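Local coordinates for ofchtiv-allosamidin (Ostrinia furnacalis, PDB 6JMB), which probably hydrolyses chitin as a group IV insect chitinase of glycosyl hydrolase family 18, and binds the inhibitor allosamidin in its substrate cleft, at residues P362-N365 / T366-V370. Residues are numbered along the deposited sequence; the frame is centred on the assembly and turned at random.
Sequences PLLN and TINTV
The carbonyl oxygen of Leu364 is gripped twice by Asn368, one turn further along helix 362-373: by the backbone N and by the side-chain ND2, the latter 2.9 Å from Leu364 O. The two donors come from opposite faces of the carbonyl plane. ND2 stands above that plane, yet its N-H points almost straight at the oxygen (169°), which lies close to the plane of the amide. The turn of Asn368 CG beside its own backbone N (chi1 -82°) swings the amide back along the helix, alongside Leu364, whose CD1 sits 3.8 Å from Asn368 ND2. The same amide nitrogen also donates to Leu32 O, tying the helix to a neighbouring loop.

Threonines repeat the theme. Thr366 OG1 donates to Pro362 O at 2.7 Å, facing Thr366 N across the carbonyl plane, and Thr369 OG1, standing above the carbonyl plane, reaches Asn365 O at 3.0 Å, which also accepts from Thr369 N. Leu364 and Ile367, both buried, pack on strands 5-11 and 243-256 of the TIM barrel; Thr366 touches helix 324-336. Three of the four i to i+4 acceptors thus also take a side-chain donor, anchoring polar side chains to the preceding turn.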
# COMPACT_ATOMS: atom_id res chain seq x y z
N PRO A 362 5.28 -2.87 -16.28
CA PRO A 362 4.40 -1.92 -17.00
C PRO A 362 3.69 -0.95 -16.07
O PRO A 362 3.55 0.23 -16.41
CB PRO A 362 3.42 -2.83 -17.74
CG PRO A 362 3.41 -4.10 -16.93
CD PRO A 362 4.82 -4.26 -16.45
N LEU A 363 3.22 -1.41 -14.91
CA LEU A 363 2.53 -0.50 -14.01
C LEU A 363 3.49 0.54 -13.45
O LEU A 363 3.16 1.73 -13.40
CB LEU A 363 1.87 -1.28 -12.88
CG LEU A 363 0.79 -2.28 -13.31
CD1 LEU A 363 0.13 -2.88 -12.08
CD2 LEU A 363 -0.23 -1.61 -14.23
N LEU A 364 4.68 0.11 -13.04
CA LEU A 364 5.64 1.02 -12.44
C LEU A 364 6.20 1.99 -13.48
O LEU A 364 6.36 3.19 -13.19
CB LEU A 364 6.75 0.22 -11.76
CG LEU A 364 7.74 0.99 -10.89
CD1 LEU A 364 7.04 1.91 -9.90
CD2 LEU A 364 8.62 -0.00 -10.15
N ASN A 365 6.48 1.51 -14.70
CA ASN A 365 6.90 2.43 -15.76
C ASN A 365 5.81 3.44 -16.07
O ASN A 365 6.10 4.62 -16.31
CB ASN A 365 7.30 1.65 -17.01
CG ASN A 365 8.74 1.21 -16.98
OD1 ASN A 365 9.66 2.03 -17.03
ND2 ASN A 365 8.96 -0.10 -16.89
N THR A 366 4.54 3.01 -16.06
CA THR A 366 3.44 3.95 -16.29
C THR A 366 3.45 5.06 -15.25
O THR A 366 3.31 6.25 -15.59
CB THR A 366 2.10 3.20 -16.28
OG1 THR A 366 2.06 2.28 -17.37
CG2 THR A 366 0.95 4.18 -16.42
N ILE A 367 3.61 4.71 -13.97
CA ILE A 367 3.65 5.71 -12.91
C ILE A 367 4.77 6.72 -13.18
O ILE A 367 4.56 7.94 -13.12
CB ILE A 367 3.81 5.04 -11.54
CG1 ILE A 367 2.55 4.25 -11.19
CG2 ILE A 367 4.10 6.08 -10.47
CD1 ILE A 367 2.75 3.29 -10.03
N ASN A 368 5.97 6.22 -13.48
CA ASN A 368 7.11 7.11 -13.69
C ASN A 368 6.88 8.01 -14.90
O ASN A 368 7.19 9.20 -14.86
CB ASN A 368 8.38 6.28 -13.85
CG ASN A 368 8.97 5.85 -12.52
OD1 ASN A 368 9.80 6.55 -11.94
ND2 ASN A 368 8.54 4.70 -12.02
N THR A 369 6.33 7.45 -15.98
CA THR A 369 6.11 8.20 -17.21
C THR A 369 5.08 9.31 -17.00
O THR A 369 5.31 10.46 -17.39
CB THR A 369 5.65 7.23 -18.30
OG1 THR A 369 6.73 6.37 -18.66
CG2 THR A 369 5.17 7.98 -19.53
N VAL A 370 3.96 8.98 -16.37
CA VAL A 370 2.91 9.98 -16.21
C VAL A 370 3.31 11.07 -15.22
O VAL A 370 2.95 12.24 -15.40
CB VAL A 370 1.57 9.31 -15.86
CG1 VAL A 370 0.47 10.34 -15.70
CG2 VAL A 370 1.20 8.31 -16.95